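Local coordinates for protein macrolide 2'-phosphotransferase MphH (Brachybacterium faecium, PDB 5UXD) that probably transfers a phosphate from a guanine nucleotide to the 2'-hydroxyl of macrolide antibiotics, a resistance reaction, and holds azithromycin in this crystal, at residues A70-V78 / Q131-A140; D184-S192 / G252-A260. One frame throughout, in Å; residues are numbered along the deposited sequence.

Contact 1: A70-V78 / Q131-A140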
ATOM      1  N   ALA A  70       7.593  -7.586 -11.569  1.00 19.60           N
ATOM      2  CA  ALA A  70       7.871  -8.459 -12.707  1.00 22.69           C
ATOM      3  C   ALA A  70       7.248  -9.838 -12.524  1.00 26.40           C
ATOM      4  O   ALA A  70       6.657 -10.390 -13.460  1.00 27.71           O
ATOM      5  CB  ALA A  70       9.378  -8.581 -12.915  1.00 27.54           C
ATOM      6  N   MET A  71       7.364 -10.416 -11.339  1.00 21.43           N
ATOM      7  CA  MET A  71       6.810 -11.743 -11.125  1.00 25.25           C
ATOM      8  C   MET A  71       5.309 -11.769 -10.917  1.00 20.48           C
ATOM      9  O   MET A  71       4.678 -12.786 -11.143  1.00 22.44           O
ATOM     10  CB  MET A  71       7.455 -12.414  -9.907  1.00 27.14           C
ATOM     11  CG  MET A  71       7.040 -11.831  -8.567  1.00 34.69           C
ATOM     12  SD  MET A  71       5.724 -12.714  -7.681  1.00 31.04           S
ATOM     13  CE  MET A  71       5.473 -14.113  -8.746  1.00 33.97           C
ATOM     14  N   LEU A  72       4.739 -10.636 -10.536  1.00 21.04           N
ATOM     15  CA  LEU A  72       3.333 -10.606 -10.141  1.00 18.32           C
ATOM     16  C   LEU A  72       2.398 -10.364 -11.321  1.00 20.09           C
ATOM     17  O   LEU A  72       1.320 -10.965 -11.384  1.00 20.44           O
ATOM     18  CB  LEU A  72       3.127  -9.534  -9.068  1.00 20.78           C
ATOM     19  CG  LEU A  72       1.740  -9.238  -8.517  1.00 27.62           C
ATOM     20  CD1 LEU A  72       1.113 -10.497  -7.922  1.00 29.58           C
ATOM     21  CD2 LEU A  72       1.870  -8.131  -7.476  1.00 27.02           C
ATOM     22  N   ALA A  73       2.810  -9.527 -12.271  1.00 22.95           N
ATOM     23  CA  ALA A  73       1.928  -9.130 -13.367  1.00 19.91           C
ATOM     24  C   ALA A  73       1.265 -10.292 -14.111  1.00 25.11           C
ATOM     25  O   ALA A  73       0.059 -10.189 -14.395  1.00 23.69           O
ATOM     26  CB  ALA A  73       2.713  -8.242 -14.346  1.00 21.40           C
ATOM     27  N   PRO A  74       1.950 -11.392 -14.452  1.00 21.85           N
ATOM     28  CA  PRO A  74       1.254 -12.493 -15.144  1.00 22.15           C
ATOM     29  C   PRO A  74       0.147 -13.142 -14.333  1.00 31.25           C
ATOM     30  O   PRO A  74      -0.710 -13.813 -14.923  1.00 33.29           O
ATOM     31  CB  PRO A  74       2.378 -13.497 -15.432  1.00 29.41           C
ATOM     32  CG  PRO A  74       3.622 -12.710 -15.383  1.00 34.78           C
ATOM     33  CD  PRO A  74       3.396 -11.656 -14.352  1.00 25.05           C
ATOM     34  N   HIS A  75       0.128 -12.972 -13.012  1.00 22.85           N
ATOM     35  CA  HIS A  75      -0.793 -13.702 -12.146  1.00 26.42           C
ATOM     36  C   HIS A  75      -2.005 -12.892 -11.714  1.00 29.60           C
ATOM     37  O   HIS A  75      -2.872 -13.428 -11.014  1.00 34.21           O
ATOM     38  CB  HIS A  75      -0.044 -14.210 -10.908  1.00 26.64           C
ATOM     39  CG  HIS A  75       1.079 -15.139 -11.236  1.00 28.09           C
ATOM     40  ND1 HIS A  75       2.397 -14.834 -10.977  1.00 32.46           N
ATOM     41  CD2 HIS A  75       1.082 -16.354 -11.834  1.00 33.95           C
ATOM     42  CE1 HIS A  75       3.164 -15.828 -11.388  1.00 43.88           C
ATOM     43  NE2 HIS A  75       2.393 -16.763 -11.912  1.00 38.29           N
ATOM     44  N   LEU A  76      -2.101 -11.630 -12.117  1.00 20.51           N
ATOM     45  CA  LEU A  76      -3.237 -10.787 -11.774  1.00 20.50           C
ATOM     46  C   LEU A  76      -3.951 -10.335 -13.040  1.00 26.45           C
ATOM     47  O   LEU A  76      -3.308  -9.937 -14.017  1.00 28.03           O
ATOM     48  CB  LEU A  76      -2.813  -9.544 -10.985  1.00 23.30           C
ATOM     49  CG  LEU A  76      -2.155  -9.654  -9.614  1.00 27.51           C
ATOM     50  CD1 LEU A  76      -2.132  -8.269  -8.969  1.00 22.39           C
ATOM     51  CD2 LEU A  76      -2.885 -10.651  -8.723  1.00 28.95           C
ATOM     52  N   ASP A  77      -5.282 -10.361 -13.005  1.00 29.27           N
ATOM     53  CA  ASP A  77      -6.041  -9.851 -14.138  1.00 27.91           C
ATOM     54  C   ASP A  77      -5.997  -8.330 -14.196  1.00 34.09           C
ATOM     55  O   ASP A  77      -5.931  -7.751 -15.287  1.00 39.70           O
ATOM     56  CB  ASP A  77      -7.476 -10.359 -14.081  1.00 28.13           C
ATOM     57  CG  ASP A  77      -7.562 -11.853 -14.283  1.00 41.59           C
ATOM     58  OD1 ASP A  77      -6.527 -12.457 -14.639  1.00 48.01           O
ATOM     59  OD2 ASP A  77      -8.653 -12.421 -14.079  1.00 46.35           O
ATOM     60  N   VAL A  78      -6.006  -7.660 -13.040  1.00 21.16           N
ATOM     61  CA  VAL A  78      -5.876  -6.209 -13.051  1.00 22.82           C
ATOM     62  C   VAL A  78      -4.421  -5.840 -13.313  1.00 26.41           C
ATOM     63  O   VAL A  78      -3.508  -6.665 -13.199  1.00 21.91           O
ATOM     64  CB  VAL A  78      -6.393  -5.566 -11.751  1.00 24.95           C
ATOM     65  CG1 VAL A  78      -7.857  -5.908 -11.535  1.00 28.04           C
ATOM     66  CG2 VAL A  78      -5.558  -6.002 -10.566  1.00 21.87           C
ATOM     67  N   GLN A 131      -6.937 -13.312  -6.005  1.00 18.89           N
ATOM     68  CA  GLN A 131      -5.917 -13.569  -7.021  1.00 24.17           C
ATOM     69  C   GLN A 131      -4.527 -13.252  -6.490  1.00 20.48           C
ATOM     70  O   GLN A 131      -3.581 -14.019  -6.712  1.00 19.66           O
ATOM     71  CB  GLN A 131      -6.195 -12.748  -8.288  1.00 23.56           C
ATOM     72  CG  GLN A 131      -6.648 -13.578  -9.479  1.00 40.26           C
ATOM     73  CD  GLN A 131      -6.296 -12.947 -10.826  1.00 38.19           C
ATOM     74  OE1 GLN A 131      -6.275 -11.725 -10.969  1.00 25.14           O
ATOM     75  NE2 GLN A 131      -6.024 -13.788 -11.820  1.00 31.35           N
ATOM     76  N   LEU A 132      -4.385 -12.126  -5.789  1.00 16.30           N
ATOM     77  CA  LEU A 132      -3.098 -11.788  -5.191  1.00 14.69           C
ATOM     78  C   LEU A 132      -2.677 -12.842  -4.174  1.00 19.35           C
ATOM     79  O   LEU A 132      -1.518 -13.275  -4.148  1.00 17.68           O
ATOM     80  CB  LEU A 132      -3.175 -10.408  -4.537  1.00 16.10           C
ATOM     81  CG  LEU A 132      -1.898  -9.982  -3.809  1.00 16.95           C
ATOM     82  CD1 LEU A 132      -0.749  -9.776  -4.781  1.00 17.23           C
ATOM     83  CD2 LEU A 132      -2.106  -8.754  -2.940  1.00 14.90           C
ATOM     84  N   HIS A 133      -3.614 -13.271  -3.323  1.00 14.59           N
ATOM     85  CA  HIS A 133      -3.285 -14.205  -2.258  1.00 14.91           C
ATOM     86  C   HIS A 133      -3.043 -15.616  -2.769  1.00 20.13           C
ATOM     87  O   HIS A 133      -2.514 -16.445  -2.019  1.00 16.58           O
ATOM     88  CB  HIS A 133      -4.399 -14.192  -1.214  1.00 17.42           C
ATOM     89  CG  HIS A 133      -4.445 -12.924  -0.416  1.00 10.46           C
ATOM     90  ND1 HIS A 133      -5.234 -12.773   0.705  1.00 15.42           N
ATOM     91  CD2 HIS A 133      -3.782 -11.751  -0.572  1.00 15.72           C
ATOM     92  CE1 HIS A 133      -5.053 -11.563   1.204  1.00 16.50           C
ATOM     93  NE2 HIS A 133      -4.178 -10.923   0.445  1.00 15.80           N
ATOM     94  N   ALA A 134      -3.418 -15.906  -4.019  1.00 16.14           N
ATOM     95  CA  ALA A 134      -3.134 -17.197  -4.636  1.00 19.37           C
ATOM     96  C   ALA A 134      -1.715 -17.293  -5.181  1.00 22.46           C
ATOM     97  O   ALA A 134      -1.287 -18.392  -5.566  1.00 22.15           O
ATOM     98  CB  ALA A 134      -4.138 -17.465  -5.761  1.00 26.91           C
ATOM     99  N   VAL A 135      -0.981 -16.179  -5.214  1.00 17.92           N
ATOM    100  CA  VAL A 135       0.338 -16.147  -5.845  1.00 21.16           C
ATOM    101  C   VAL A 135       1.311 -17.009  -5.051  1.00 20.99           C
ATOM    102  O   VAL A 135       1.295 -17.006  -3.816  1.00 18.67           O
ATOM    103  CB  VAL A 135       0.837 -14.694  -5.957  1.00 19.04           C
ATOM    104  CG1 VAL A 135       2.328 -14.655  -6.305  1.00 22.95           C
ATOM    105  CG2 VAL A 135       0.029 -13.920  -6.983  1.00 22.55           C
ATOM    106  N   ASP A 136       2.164 -17.750  -5.769  1.00 21.44           N
ATOM    107  CA  ASP A 136       3.109 -18.678  -5.160  1.00 21.50           C
ATOM    108  C   ASP A 136       4.000 -17.957  -4.151  1.00 20.39           C
ATOM    109  O   ASP A 136       4.740 -17.032  -4.504  1.00 22.09           O
ATOM    110  CB  ASP A 136       3.943 -19.334  -6.266  1.00 26.73           C
ATOM    111  CG  ASP A 136       4.997 -20.285  -5.733  1.00 36.44           C
ATOM    112  OD1 ASP A 136       4.661 -21.221  -4.978  1.00 42.44           O
ATOM    113  OD2 ASP A 136       6.171 -20.105  -6.095  1.00 38.93           O
ATOM    114  N   ALA A 137       3.931 -18.385  -2.891  1.00 28.75           N
ATOM    115  CA  ALA A 137       4.592 -17.638  -1.821  1.00 26.32           C
ATOM    116  C   ALA A 137       6.107 -17.800  -1.862  1.00 25.03           C
ATOM    117  O   ALA A 137       6.832 -16.901  -1.427  1.00 25.40           O
ATOM    118  CB  ALA A 137       4.040 -18.066  -0.461  1.00 33.34           C
ATOM    119  N   GLU A 138       6.606 -18.915  -2.392  1.00 27.69           N
ATOM    120  CA  GLU A 138       8.054 -19.078  -2.494  1.00 32.45           C
ATOM    121  C   GLU A 138       8.636 -18.176  -3.573  1.00 33.13           C
ATOM    122  O   GLU A 138       9.715 -17.600  -3.392  1.00 29.87           O
ATOM    123  CB  GLU A 138       8.404 -20.542  -2.750  1.00 41.48           C
ATOM    124  CG  GLU A 138       7.988 -21.465  -1.613  1.00 48.72           C
ATOM    125  CD  GLU A 138       8.552 -21.057  -0.254  1.00 61.63           C
ATOM    126  OE1 GLU A 138       7.945 -21.443   0.772  1.00 67.03           O
ATOM    127  OE2 GLU A 138       9.601 -20.375  -0.197  1.00 59.01           O
ATOM    128  N   ALA A 139       7.932 -18.031  -4.701  1.00 26.96           N
ATOM    129  CA  ALA A 139       8.361 -17.072  -5.705  1.00 27.19           C
ATOM    130  C   ALA A 139       8.212 -15.647  -5.198  1.00 23.56           C
ATOM    131  O   ALA A 139       9.027 -14.787  -5.542  1.00 25.75           O
ATOM    132  CB  ALA A 139       7.568 -17.265  -6.999  1.00 31.68           C
ATOM    133  N   ALA A 140       7.200 -15.380  -4.370  1.00 24.35           N
ATOM    134  CA  ALA A 140       7.097 -14.063  -3.748  1.00 22.81           C
ATOM    135  C   ALA A 140       8.325 -13.775  -2.892  1.00 21.76           C
ATOM    136  O   ALA A 140       8.915 -12.692  -2.979  1.00 24.03           O
ATOM    137  CB  ALA A 140       5.821 -13.971  -2.912  1.00 27.29           C
TER
HETATM  138  O   HOH W   1      -3.294 -15.397  -8.961  1.00 27.77           O
HETATM  139  O   HOH W   2      -6.794  -9.367 -10.336  1.00 38.34           O
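The last turn of helix 59-72 in the N-terminal lobe of this kinase-like fold, with L76 just after it, meets the last turn of helix 119-133 and the loop that follows, which carries V135. The amide of Q131 supplies the polar part: D77 N donates to Q131 OE1 at 2.6 Å in the carbonyl plane, on a lone pair, with an N-H...O angle of 163°. Its other end, NE2, gives a weak bond to D77 OD1 (3.2 Å), the carboxylate turned 61° from the amide plane. Together these two bonds are consistent with the amide orientation modelled.

In the family of aminoglycoside and macrolide phosphotransferases, as in protein kinases, two lobes flank the nucleotide cleft, and this seam lies between them. Its apolar side is built on V135, whose two methyls divide the work: V135 CG2 touches L72 CD1 at 3.7 Å, while V135 CG1 faces M71 CE at 4.0 Å, tip to tip. The methionine chain, bent at chi2 and chi3, turns CE toward A139 CB as well. L72 CD1 also reaches L132 CD1 (3.7 Å), and W217 touches both leucines. L76 CD2 lies against the helix backbone, 3.6 Å from L132 N. Water 1 donates to H75 O and Q131 O, bridging the two backbones.

Contact 2: D184-S192 / G252-A260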
ATOM      1  N   ASP A 184      -6.536 -13.118  21.968  1.00 15.41           N
ATOM      2  CA  ASP A 184      -7.707 -13.801  21.412  1.00 14.45           C
ATOM      3  C   ASP A 184      -7.296 -14.657  20.219  1.00 21.61           C
ATOM      4  O   ASP A 184      -7.111 -14.155  19.098  1.00 17.38           O
ATOM      5  CB  ASP A 184      -8.782 -12.792  21.022  1.00 15.21           C
ATOM      6  CG  ASP A 184      -9.955 -13.438  20.325  1.00 25.08           C
ATOM      7  OD1 ASP A 184     -10.198 -14.646  20.554  1.00 23.86           O
ATOM      8  OD2 ASP A 184     -10.627 -12.731  19.541  1.00 22.29           O
ATOM      9  N   ASP A 185      -7.183 -15.967  20.466  1.00 18.60           N
ATOM     10  CA  ASP A 185      -6.781 -16.907  19.423  1.00 18.53           C
ATOM     11  C   ASP A 185      -7.685 -16.823  18.205  1.00 20.90           C
ATOM     12  O   ASP A 185      -7.241 -17.100  17.086  1.00 24.50           O
ATOM     13  CB  ASP A 185      -6.815 -18.337  19.961  1.00 20.06           C
ATOM     14  CG  ASP A 185      -5.643 -18.667  20.861  1.00 29.82           C
ATOM     15  OD1 ASP A 185      -4.651 -17.911  20.902  1.00 18.13           O
ATOM     16  OD2 ASP A 185      -5.732 -19.708  21.533  1.00 25.05           O
ATOM     17  N   GLY A 186      -8.955 -16.454  18.401  1.00 19.20           N
ATOM     18  CA  GLY A 186      -9.901 -16.409  17.299  1.00 22.94           C
ATOM     19  C   GLY A 186      -9.619 -15.347  16.251  1.00 17.61           C
ATOM     20  O   GLY A 186     -10.111 -15.471  15.124  1.00 19.80           O
ATOM     21  N   CYS A 187      -8.830 -14.317  16.580  1.00 21.78           N
ATOM     22  CA  CYS A 187      -8.542 -13.251  15.616  1.00 21.57           C
ATOM     23  C   CYS A 187      -7.492 -13.640  14.586  1.00 18.89           C
ATOM     24  O   CYS A 187      -7.467 -13.065  13.492  1.00 19.55           O
ATOM     25  CB  CYS A 187      -8.035 -11.993  16.333  1.00 15.18           C
ATOM     26  SG  CYS A 187      -9.304 -10.936  17.036  1.00 19.20           S
ATOM     27  N   TRP A 188      -6.617 -14.577  14.914  1.00 21.86           N
ATOM     28  CA  TRP A 188      -5.337 -14.557  14.222  1.00 16.22           C
ATOM     29  C   TRP A 188      -5.284 -15.574  13.086  1.00 17.17           C
ATOM     30  O   TRP A 188      -5.889 -16.653  13.167  1.00 17.45           O
ATOM     31  CB  TRP A 188      -4.191 -14.808  15.216  1.00 16.55           C
ATOM     32  CG  TRP A 188      -4.089 -13.641  16.116  1.00 18.40           C
ATOM     33  CD1 TRP A 188      -4.772 -13.440  17.288  1.00 22.20           C
ATOM     34  CD2 TRP A 188      -3.331 -12.459  15.883  1.00 18.72           C
ATOM     35  NE1 TRP A 188      -4.457 -12.206  17.808  1.00 19.65           N
ATOM     36  CE2 TRP A 188      -3.576 -11.585  16.964  1.00 15.58           C
ATOM     37  CE3 TRP A 188      -2.448 -12.057  14.872  1.00 17.91           C
ATOM     38  CZ2 TRP A 188      -2.976 -10.323  17.057  1.00 13.70           C
ATOM     39  CZ3 TRP A 188      -1.850 -10.807  14.969  1.00 18.04           C
ATOM     40  CH2 TRP A 188      -2.110  -9.959  16.060  1.00 13.84           C
ATOM     41  N   PRO A 189      -4.542 -15.241  12.029  1.00 16.99           N
ATOM     42  CA  PRO A 189      -4.512 -16.109  10.845  1.00 16.14           C
ATOM     43  C   PRO A 189      -3.766 -17.406  11.092  1.00 15.11           C
ATOM     44  O   PRO A 189      -2.823 -17.466  11.883  1.00 17.01           O
ATOM     45  CB  PRO A 189      -3.780 -15.256   9.797  1.00 14.56           C
ATOM     46  CG  PRO A 189      -2.924 -14.311  10.619  1.00 15.43           C
ATOM     47  CD  PRO A 189      -3.776 -13.994  11.823  1.00 18.86           C
ATOM     48  N   GLY A 190      -4.187 -18.438  10.361  1.00 17.87           N
ATOM     49  CA  GLY A 190      -3.538 -19.736  10.352  1.00 13.67           C
ATOM     50  C   GLY A 190      -2.760 -20.029   9.090  1.00 19.64           C
ATOM     51  O   GLY A 190      -2.261 -21.152   8.934  1.00 16.96           O
ATOM     52  N   HIS A 191      -2.652 -19.070   8.170  1.00 15.07           N
ATOM     53  CA  HIS A 191      -1.855 -19.216   6.965  1.00 14.36           C
ATOM     54  C   HIS A 191      -1.424 -17.823   6.533  1.00 14.99           C
ATOM     55  O   HIS A 191      -2.084 -16.823   6.857  1.00 16.59           O
ATOM     56  CB  HIS A 191      -2.622 -19.932   5.834  1.00 14.77           C
ATOM     57  CG  HIS A 191      -3.747 -19.131   5.240  1.00 16.09           C
ATOM     58  ND1 HIS A 191      -4.880 -18.786   5.949  1.00 18.66           N
ATOM     59  CD2 HIS A 191      -3.916 -18.621   3.992  1.00 16.00           C
ATOM     60  CE1 HIS A 191      -5.697 -18.099   5.168  1.00 19.54           C
ATOM     61  NE2 HIS A 191      -5.134 -17.979   3.978  1.00 15.97           N
ATOM     62  N   SER A 192      -0.282 -17.775   5.850  1.00 14.17           N
ATOM     63  CA  SER A 192       0.379 -16.601   5.300  1.00 12.52           C
ATOM     64  C   SER A 192       0.244 -16.577   3.786  1.00 16.78           C
ATOM     65  O   SER A 192       0.238 -17.623   3.127  1.00 16.35           O
ATOM     66  CB  SER A 192       1.861 -16.574   5.682  1.00 15.60           C
ATOM     67  OG  SER A 192       2.030 -16.612   7.082  1.00 27.22           O
ATOM     68  N   GLY A 252     -10.873 -18.500  -4.090  1.00 23.47           N
ATOM     69  CA  GLY A 252      -9.902 -19.342  -3.427  1.00 20.52           C
ATOM     70  C   GLY A 252      -9.384 -18.799  -2.110  1.00 17.17           C
ATOM     71  O   GLY A 252      -8.577 -19.476  -1.462  1.00 18.75           O
ATOM     72  N   GLY A 253      -9.810 -17.597  -1.711  1.00 17.95           N
ATOM     73  CA  GLY A 253      -9.436 -17.069  -0.410  1.00 13.85           C
ATOM     74  C   GLY A 253     -10.023 -17.888   0.725  1.00 14.57           C
ATOM     75  O   GLY A 253     -11.090 -18.490   0.598  1.00 16.83           O
ATOM     76  N   ARG A 254      -9.289 -17.945   1.844  1.00 16.00           N
ATOM     77  CA  ARG A 254      -9.634 -18.794   2.986  1.00 13.55           C
ATOM     78  C   ARG A 254      -9.767 -17.939   4.247  1.00 21.08           C
ATOM     79  O   ARG A 254      -8.885 -17.938   5.117  1.00 16.51           O
ATOM     80  CB  ARG A 254      -8.610 -19.917   3.157  1.00 21.14           C
ATOM     81  CG  ARG A 254      -8.610 -20.885   1.954  1.00 23.12           C
ATOM     82  CD  ARG A 254      -7.613 -22.046   2.077  1.00 27.69           C
ATOM     83  NE  ARG A 254      -6.241 -21.576   2.226  1.00 29.75           N
ATOM     84  CZ  ARG A 254      -5.539 -20.979   1.265  1.00 47.69           C
ATOM     85  NH1 ARG A 254      -6.075 -20.770   0.068  1.00 49.83           N
ATOM     86  NH2 ARG A 254      -4.294 -20.582   1.504  1.00 44.09           N
ATOM     87  N   PRO A 255     -10.867 -17.201   4.380  1.00 16.15           N
ATOM     88  CA  PRO A 255     -11.059 -16.381   5.579  1.00 15.06           C
ATOM     89  C   PRO A 255     -11.423 -17.262   6.761  1.00 18.45           C
ATOM     90  O   PRO A 255     -11.754 -18.438   6.601  1.00 23.72           O
ATOM     91  CB  PRO A 255     -12.218 -15.457   5.187  1.00 18.18           C
ATOM     92  CG  PRO A 255     -13.019 -16.269   4.234  1.00 20.29           C
ATOM     93  CD  PRO A 255     -12.026 -17.136   3.474  1.00 15.98           C
ATOM     94  N   TRP A 256     -11.317 -16.694   7.963  1.00 19.91           N
ATOM     95  CA  TRP A 256     -11.645 -17.394   9.201  1.00 16.18           C
ATOM     96  C   TRP A 256     -12.700 -16.597   9.970  1.00 20.31           C
ATOM     97  O   TRP A 256     -12.889 -15.401   9.719  1.00 18.15           O
ATOM     98  CB  TRP A 256     -10.389 -17.610  10.066  1.00 17.16           C
ATOM     99  CG  TRP A 256      -9.581 -16.339  10.303  1.00 15.07           C
ATOM    100  CD1 TRP A 256      -9.599 -15.561  11.423  1.00 17.65           C
ATOM    101  CD2 TRP A 256      -8.654 -15.707   9.390  1.00 16.69           C
ATOM    102  NE1 TRP A 256      -8.747 -14.487  11.267  1.00 16.82           N
ATOM    103  CE2 TRP A 256      -8.150 -14.560  10.036  1.00 19.39           C
ATOM    104  CE3 TRP A 256      -8.200 -16.008   8.099  1.00 15.09           C
ATOM    105  CZ2 TRP A 256      -7.212 -13.706   9.433  1.00 18.54           C
ATOM    106  CZ3 TRP A 256      -7.263 -15.166   7.504  1.00 20.95           C
ATOM    107  CH2 TRP A 256      -6.789 -14.020   8.169  1.00 18.00           C
ATOM    108  N   PRO A 257     -13.435 -17.242  10.888  1.00 18.19           N
ATOM    109  CA  PRO A 257     -14.597 -16.572  11.513  1.00 23.43           C
ATOM    110  C   PRO A 257     -14.299 -15.239  12.182  1.00 16.33           C
ATOM    111  O   PRO A 257     -15.106 -14.316  12.074  1.00 20.55           O
ATOM    112  CB  PRO A 257     -15.076 -17.608  12.538  1.00 21.39           C
ATOM    113  CG  PRO A 257     -14.722 -18.932  11.899  1.00 23.05           C
ATOM    114  CD  PRO A 257     -13.420 -18.688  11.156  1.00 18.14           C
ATOM    115  N   GLY A 258     -13.185 -15.107  12.882  1.00 20.58           N
ATOM    116  CA  GLY A 258     -12.930 -13.839  13.538  1.00 16.12           C
ATOM    117  C   GLY A 258     -12.170 -12.821  12.704  1.00 15.95           C
ATOM    118  O   GLY A 258     -11.593 -11.884  13.266  1.00 15.36           O
ATOM    119  N   LEU A 259     -12.183 -12.972  11.372  1.00 12.78           N
ATOM    120  CA  LEU A 259     -11.378 -12.082  10.534  0.71 11.25           C
ATOM    121  C   LEU A 259     -11.864 -10.638  10.620  1.00 16.12           C
ATOM    122  O   LEU A 259     -11.041  -9.719  10.697  1.00 14.71           O
ATOM    123  CB  LEU A 259     -11.374 -12.560   9.080  0.71 14.91           C
ATOM    124  CG  LEU A 259     -10.472 -11.857   8.047  0.71 16.35           C
ATOM    125  CD1 LEU A 259      -9.991 -12.847   6.986  0.71 13.31           C
ATOM    126  CD2 LEU A 259     -11.181 -10.692   7.398  0.71 12.17           C
ATOM    127  N   ALA A 260     -13.178 -10.409  10.605  1.00 17.72           N
ATOM    128  CA  ALA A 260     -13.651  -9.027  10.648  1.00 15.88           C
ATOM    129  C   ALA A 260     -13.286  -8.388  11.982  1.00 18.54           C
ATOM    130  O   ALA A 260     -12.843  -7.230  12.022  1.00 13.94           O
ATOM    131  CB  ALA A 260     -15.159  -8.958  10.384  1.00 14.64           C
TER
HETATM  132  O   HOH W   3     -11.524 -17.296  13.924  1.00 20.44           O
HETATM  133  O   HOH W   4      -6.498 -16.902   1.710  1.00 15.84           O
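W256 lays its indole against the loop 184-192, and its atoms can be followed outward from CB. With chi1 at 51°, CG stands between the backbone N and the carbonyl carbon, which turns the ring toward C187 and P189. W256 CD1 comes first, 3.7 Å from G186 O near the ring plane. Next along the edge, W256 NE1 donates to C187 O at 2.9 Å with an N-H...O angle of 148°; the bond is not ideal, since the donor stands well above the carbonyl plane and the oxygen is tilted from the indole plane. Beyond it the six-membered ring takes P189 over one face: P189 CA lies 4.0 Å from the centroid of that W256 ring, 16° off the normal, a CH-pi contact. At the far end, W256 CH2 meets P189 CB at 3.6 Å. Beside it, W256 CZ3 approaches H191 CE1. In the modelled conformer, L259 CD1 lies over the opposite face of the indole.

The imidazole of H191 has R254 NE over one face, toward its rim, with R254 NH2 3.2 Å from H191 CD2 and the guanidinium plane turned obliquely to the ring. Water 4 bridges H191 NE2 and R254 N, and water 3 links G186 O to G258 N. G258, a glycine, brings its CA to 3.6 Å from G186 O.

The touching parts, 186-191 and 254-258, run in nearly opposite directions, joining the loop between helix 172-183 and strand 193-195 to the entry of helix 259-268. G258 is the N-cap of that helix, D184 forms a salt bridge with R261 in its first turn, and P255 and L259 pack on helix 238-250.

Contact 1 lies nearer the centre of the chain, about 16 Å centre to centre against 21 Å for contact 2, and brings together parts of the two lobes; contact 2 ties a loop to the start of a helix within the C-terminal part. Buried L72, L76, L132 and V135 form the inner part of contact 1, with exposed H75 and D77 at its border. Contact 2 pairs buried C187, P189 and G258 with partly exposed W256 and H191 and exposed R254. Their chemistry differs: aliphatic branches and one glutamine amide against aromatic and guanidinium groups. Strand 193-195, next in the chain after loop 184-192, packs on contact 1 through L194.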